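Local coordinates for acyl-[acyl-carrier-protein]--UDP-N-acetylglucosamine O-acyltransferase (Helicobacter pylori, PDB 1J2Z) that transfers a (3R)-hydroxyacyl chain from acyl carrier protein to UDP-N-acetylglucosamine in the first step of lipid A biosynthesis, at residues K18-G23 against E36-H41; C26-G31 against V44-H49. One frame throughout, in Å; residues are numbered along the deposited sequence.

Contacts 1 and 2 sit on two faces of the same prism, near its N-terminal end, with centres about 14 Å apart. Each pairs a short strand with its counterpart in the next coil, 18 residues later; the chain runs through 18-23, then 26-31, then 36-41, then 44-49. Inside the prism the two meet: Ile-22 CD1 lies 3.6 Å from Ile-28 CD1, and Leu-40 CD1 is likewise 3.6 Å from Leu-46 CD1. Both contacts lie away from the substrate site. The sheet of contact 2 does continue through strands 118-119 and 136-137, where His-118 and Leu-137 border a bound octyl thioglucoside.

Contact 1. Residues K18-G23 against E36-H41; sequences KGVEIG and EGVKLH
Glu-21 O is held from the neighbouring coil by two donors: the N-H of Leu-40 at 2.7 Å, almost straight at 173°, and the weaker C-H of Lys-39 CA, 3.5 Å from the same oxygen. One step back, Val-38 O does a similar job, with Glu-21 N donating to Val-38 O at 2.8 Å. Val-20 CA and CG1 crowd round that same oxygen. The third bond, Gly-23 N to Leu-40 O at 2.7 Å, is more bent, with its donor standing above the carbonyl plane as the strand gives way to the next corner.

On the outer side, Glu-21 and Lys-39 cross at an angle, Glu-21 CB against Lys-39 CG, and the carboxylate oxygen OE1 passes by CD and CE of the lysine. Lys-39 CG is anti to the backbone N (chi1 178°), while Glu-21 CG turns beside its own N (chi1 -63°); with both chains extended beyond CG, these different first torsions bring carboxylate and ammonium near one another. They stop short of a salt bridge, Glu-21 OE1 to Lys-39 NZ being 4.4 Å. A water bridges them from the side, donating to Glu-21 OE1 at 2.7 Å and accepting from Lys-39 NZ at 2.8 Å.

On the inner side, Ile-22 and Leu-40 lie side by side and point the same way, with Ile-22 CG1 4.2 Å from Leu-40 CD1. Leu-34 and Ile-28 close in on Leu-40 from the other two faces. Beyond the strand, His-41 bonds through NE2 to Glu-57 and stacks on Phe-59.

Gly-19 and Gly-37 occupy matching places before the two strands, both with positive phi, so the corner is made alike in successive coils. Parallel strands in exact register, aliphatic residues stacked inward and polar ones outward: this is the repeating layer of the left-handed parallel beta-helix of hexapeptide-repeat acyltransferases.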
loop_
_atom_site.group_PDB
_atom_site.type_symbol
_atom_site.label_atom_id
_atom_site.label_comp_id
_atom_site.label_asym_id
_atom_site.label_seq_id
_atom_site.Cartn_x
_atom_site.Cartn_y
_atom_site.Cartn_z
ATOM N N LYS A 18 34.017 -3.003 9.172
ATOM C CA LYS A 18 34.232 -4.434 9.293
ATOM C C LYS A 18 32.979 -5.184 9.733
ATOM O O LYS A 18 32.089 -4.616 10.368
ATOM C CB LYS A 18 35.377 -4.710 10.275
ATOM C CG LYS A 18 35.599 -6.189 10.556
ATOM C CD LYS A 18 35.769 -6.973 9.258
ATOM C CE LYS A 18 35.678 -8.471 9.494
ATOM N NZ LYS A 18 35.607 -9.215 8.208
ATOM N N GLY A 19 32.918 -6.466 9.382
ATOM C CA GLY A 19 31.784 -7.295 9.751
ATOM C C GLY A 19 30.512 -7.051 8.957
ATOM O O GLY A 19 29.481 -7.651 9.249
ATOM N N VAL A 20 30.571 -6.184 7.950
ATOM C CA VAL A 20 29.388 -5.884 7.147
ATOM C C VAL A 20 29.058 -6.966 6.115
ATOM O O VAL A 20 29.931 -7.440 5.400
ATOM C CB VAL A 20 29.539 -4.536 6.404
ATOM C CG1 VAL A 20 28.326 -4.289 5.505
ATOM C CG2 VAL A 20 29.684 -3.406 7.412
ATOM N N GLU A 21 27.788 -7.346 6.051
ATOM C CA GLU A 21 27.333 -8.349 5.098
ATOM C C GLU A 21 26.504 -7.657 4.022
ATOM O O GLU A 21 25.596 -6.882 4.329
ATOM C CB GLU A 21 26.478 -9.404 5.797
ATOM C CG GLU A 21 27.221 -10.210 6.842
ATOM C CD GLU A 21 26.317 -11.212 7.534
ATOM O OE1 GLU A 21 25.723 -12.056 6.830
ATOM O OE2 GLU A 21 26.198 -11.150 8.775
ATOM N N ILE A 22 26.817 -7.943 2.764
ATOM C CA ILE A 22 26.104 -7.335 1.648
ATOM C C ILE A 22 25.656 -8.440 0.697
ATOM O O ILE A 22 26.480 -9.174 0.152
ATOM C CB ILE A 22 27.016 -6.319 0.915
ATOM C CG1 ILE A 22 27.407 -5.196 1.881
ATOM C CG2 ILE A 22 26.306 -5.749 -0.303
ATOM C CD1 ILE A 22 28.348 -4.157 1.292
ATOM N N GLY A 23 24.344 -8.558 0.514
ATOM C CA GLY A 23 23.803 -9.596 -0.347
ATOM C C GLY A 23 23.993 -9.354 -1.828
ATOM O O GLY A 23 24.548 -8.335 -2.232
ATOM N N GLU A 36 29.707 -1.050 11.642
ATOM C CA GLU A 36 29.937 -2.443 11.995
ATOM C C GLU A 36 28.709 -3.335 12.147
ATOM O O GLU A 36 27.695 -2.939 12.729
ATOM C CB GLU A 36 30.754 -2.507 13.289
ATOM C CG GLU A 36 30.941 -3.909 13.844
ATOM C CD GLU A 36 31.838 -3.934 15.076
ATOM O OE1 GLU A 36 31.495 -3.277 16.086
ATOM O OE2 GLU A 36 32.889 -4.605 15.032
ATOM N N GLY A 37 28.818 -4.550 11.615
ATOM C CA GLY A 37 27.749 -5.522 11.738
ATOM C C GLY A 37 26.502 -5.320 10.900
ATOM O O GLY A 37 25.540 -6.072 11.056
ATOM N N VAL A 38 26.494 -4.316 10.027
ATOM C CA VAL A 38 25.324 -4.083 9.185
ATOM C C VAL A 38 25.105 -5.256 8.240
ATOM O O VAL A 38 26.058 -5.786 7.667
ATOM C CB VAL A 38 25.473 -2.802 8.330
ATOM C CG1 VAL A 38 24.474 -2.825 7.160
ATOM C CG2 VAL A 38 25.238 -1.571 9.195
ATOM N N LYS A 39 23.848 -5.664 8.084
ATOM C CA LYS A 39 23.525 -6.758 7.180
ATOM C C LYS A 39 22.515 -6.341 6.117
ATOM O O LYS A 39 21.371 -6.007 6.422
ATOM C CB LYS A 39 22.977 -7.973 7.941
ATOM C CG LYS A 39 22.589 -9.114 7.003
ATOM C CD LYS A 39 22.117 -10.364 7.743
ATOM C CE LYS A 39 21.769 -11.472 6.755
ATOM N NZ LYS A 39 21.462 -12.759 7.435
ATOM N N LEU A 40 22.952 -6.366 4.865
ATOM C CA LEU A 40 22.088 -6.018 3.755
ATOM C C LEU A 40 21.767 -7.299 3.021
ATOM O O LEU A 40 22.673 -8.030 2.625
ATOM C CB LEU A 40 22.797 -5.070 2.784
ATOM C CG LEU A 40 23.335 -3.740 3.307
ATOM C CD1 LEU A 40 23.903 -2.949 2.138
ATOM C CD2 LEU A 40 22.225 -2.962 3.991
ATOM N N HIS A 41 20.484 -7.587 2.842
ATOM C CA HIS A 41 20.114 -8.779 2.099
ATOM C C HIS A 41 20.355 -8.463 0.635
ATOM O O HIS A 41 20.922 -7.422 0.309
ATOM C CB HIS A 41 18.648 -9.126 2.346
ATOM C CG HIS A 41 18.378 -9.584 3.745
ATOM N ND1 HIS A 41 17.769 -10.787 4.031
ATOM C CD2 HIS A 41 18.658 -9.012 4.939
ATOM C CE1 HIS A 41 17.689 -10.937 5.342
ATOM N NE2 HIS A 41 18.221 -9.872 5.916
HETATM O O HOH W 1 23.994 -13.604 8.146
#

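Contact 2. Residues C26-G31 against V44-H49; sequences CVIGDG and VTLQGH. With TLA (L(+)-tartaric acid), chain E.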
loop_
_atom_site.group_PDB
_atom_site.type_symbol
_atom_site.label_atom_id
_atom_site.label_comp_id
_atom_site.label_asym_id
_atom_site.label_seq_id
_atom_site.Cartn_x
_atom_site.Cartn_y
_atom_site.Cartn_z
ATOM N N CYS A 26 23.320 -5.777 -4.476
ATOM C CA CYS A 26 23.040 -4.535 -3.763
ATOM C C CYS A 26 23.666 -3.401 -4.565
ATOM O O CYS A 26 24.647 -3.614 -5.276
ATOM C CB CYS A 26 23.636 -4.549 -2.353
ATOM S SG CYS A 26 22.670 -5.461 -1.119
ATOM N N VAL A 27 23.088 -2.207 -4.472
ATOM C CA VAL A 27 23.620 -1.036 -5.168
ATOM C C VAL A 27 23.909 0.002 -4.092
ATOM O O VAL A 27 22.995 0.490 -3.423
ATOM C CB VAL A 27 22.615 -0.462 -6.186
ATOM C CG1 VAL A 27 23.214 0.768 -6.877
ATOM C CG2 VAL A 27 22.273 -1.525 -7.221
ATOM N N ILE A 28 25.191 0.319 -3.925
ATOM C CA ILE A 28 25.638 1.255 -2.902
ATOM C C ILE A 28 26.369 2.462 -3.488
ATOM O O ILE A 28 27.453 2.324 -4.058
ATOM C CB ILE A 28 26.540 0.503 -1.897
ATOM C CG1 ILE A 28 25.739 -0.659 -1.299
ATOM C CG2 ILE A 28 27.057 1.448 -0.814
ATOM C CD1 ILE A 28 26.517 -1.532 -0.344
ATOM N N GLY A 29 25.757 3.636 -3.332
ATOM C CA GLY A 29 26.302 4.882 -3.854
ATOM C C GLY A 29 27.548 5.424 -3.171
ATOM O O GLY A 29 27.974 4.923 -2.126
ATOM N N ASP A 30 28.119 6.477 -3.748
ATOM C CA ASP A 30 29.346 7.041 -3.219
ATOM C C ASP A 30 29.267 7.872 -1.943
ATOM O O ASP A 30 30.291 8.335 -1.462
ATOM C CB ASP A 30 30.085 7.833 -4.309
ATOM C CG ASP A 30 29.295 9.014 -4.830
ATOM O OD1 ASP A 30 28.407 9.515 -4.110
ATOM O OD2 ASP A 30 29.584 9.455 -5.963
ATOM N N GLY A 31 28.074 8.054 -1.387
ATOM C CA GLY A 31 27.956 8.821 -0.158
ATOM C C GLY A 31 27.473 7.970 1.009
ATOM O O GLY A 31 27.133 8.489 2.068
ATOM N N VAL A 44 19.486 -4.479 -2.044
ATOM C CA VAL A 44 19.162 -3.297 -1.258
ATOM C C VAL A 44 19.786 -2.116 -2.010
ATOM O O VAL A 44 20.913 -2.214 -2.506
ATOM C CB VAL A 44 19.762 -3.357 0.169
ATOM C CG1 VAL A 44 19.598 -2.004 0.859
ATOM C CG2 VAL A 44 19.068 -4.444 0.987
ATOM N N THR A 45 19.051 -1.013 -2.125
ATOM C CA THR A 45 19.583 0.160 -2.804
ATOM C C THR A 45 19.842 1.273 -1.795
ATOM O O THR A 45 18.925 1.727 -1.115
ATOM C CB THR A 45 18.614 0.699 -3.872
ATOM O OG1 THR A 45 18.453 -0.273 -4.911
ATOM C CG2 THR A 45 19.152 1.995 -4.473
ATOM N N LEU A 46 21.095 1.705 -1.703
ATOM C CA LEU A 46 21.474 2.775 -0.791
ATOM C C LEU A 46 22.117 3.894 -1.608
ATOM O O LEU A 46 23.173 3.702 -2.207
ATOM C CB LEU A 46 22.463 2.243 0.253
ATOM C CG LEU A 46 22.001 1.026 1.062
ATOM C CD1 LEU A 46 23.092 0.603 2.041
ATOM C CD2 LEU A 46 20.726 1.370 1.813
ATOM N N GLN A 47 21.469 5.054 -1.637
ATOM C CA GLN A 47 21.962 6.207 -2.384
ATOM C C GLN A 47 22.089 7.427 -1.466
ATOM O O GLN A 47 21.773 7.364 -0.280
ATOM C CB GLN A 47 20.992 6.553 -3.522
ATOM C CG GLN A 47 20.690 5.423 -4.506
ATOM C CD GLN A 47 21.845 5.126 -5.450
ATOM O OE1 GLN A 47 22.787 4.417 -5.101
ATOM N NE2 GLN A 47 21.777 5.679 -6.654
ATOM N N GLY A 48 22.536 8.543 -2.032
ATOM C CA GLY A 48 22.674 9.764 -1.255
ATOM C C GLY A 48 23.648 9.679 -0.094
ATOM O O GLY A 48 24.417 8.724 0.024
ATOM N N HIS A 49 23.604 10.690 0.769
ATOM C CA HIS A 49 24.479 10.775 1.933
ATOM C C HIS A 49 23.773 10.052 3.063
ATOM O O HIS A 49 23.137 10.668 3.920
ATOM C CB HIS A 49 24.711 12.248 2.272
ATOM C CG HIS A 49 25.006 13.085 1.068
ATOM N ND1 HIS A 49 26.158 12.938 0.326
ATOM C CD2 HIS A 49 24.265 14.021 0.428
ATOM C CE1 HIS A 49 26.113 13.743 -0.720
ATOM N NE2 HIS A 49 24.974 14.411 -0.682
HETATM O O1 TLA E . 23.384 10.256 -6.630
HETATM O O11 TLA E . 22.722 9.290 -4.609
HETATM C C1 TLA E . 23.301 9.279 -5.702
HETATM C C2 TLA E . 24.075 8.027 -6.191
HETATM O O2 TLA E . 23.898 7.113 -5.144
HETATM C C3 TLA E . 25.579 8.411 -6.406
HETATM O O3 TLA E . 26.211 8.886 -5.164
HETATM C C4 TLA E . 26.310 7.174 -6.901
HETATM O O4 TLA E . 25.869 6.809 -8.056
HETATM O O41 TLA E . 27.181 6.627 -6.316
HETATM O O HOH W 2 25.271 7.620 -2.382
#
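Gly-31 and Gly-48 share a water, which accepts from Gly-31 N at 3.0 Å and donates to Gly-48 O at 2.8 Å. Beside it lies a tartrate, probably from the crystallisation liquor, that spans both coils: Gly-48 N gives its hydrogen to O11 at 2.7 Å, while Asp-30 N gives its own to O41, also at 2.7 Å. The tartrate hydroxyl O3 donates to Asp-30 OD1 at 2.5 Å. That carboxylate reaches back over its own backbone because CG stands between N and the carbonyl carbon (chi1 62°).

Preceding these turns in the chain, the strands hold the two coils in step. Val-27 N bonds to Val-44 O, Leu-46 N to Val-27 O at 2.8 Å, and Gly-29 N to Leu-46 O, all nearly straight. Ile-28 and Leu-46 face the interior, where both rest on Leu-34 and Leu-40. Val-27 and Thr-45 face the trimer interface instead: Val-27 packs on Asn-42 of the second subunit, and Thr-45 OG1 bonds to that asparagine's OD1. Stacked short parallel strands, with one face inside the prism and the other against a neighbouring subunit, are characteristic of the trimeric LpxA left-handed beta-helix.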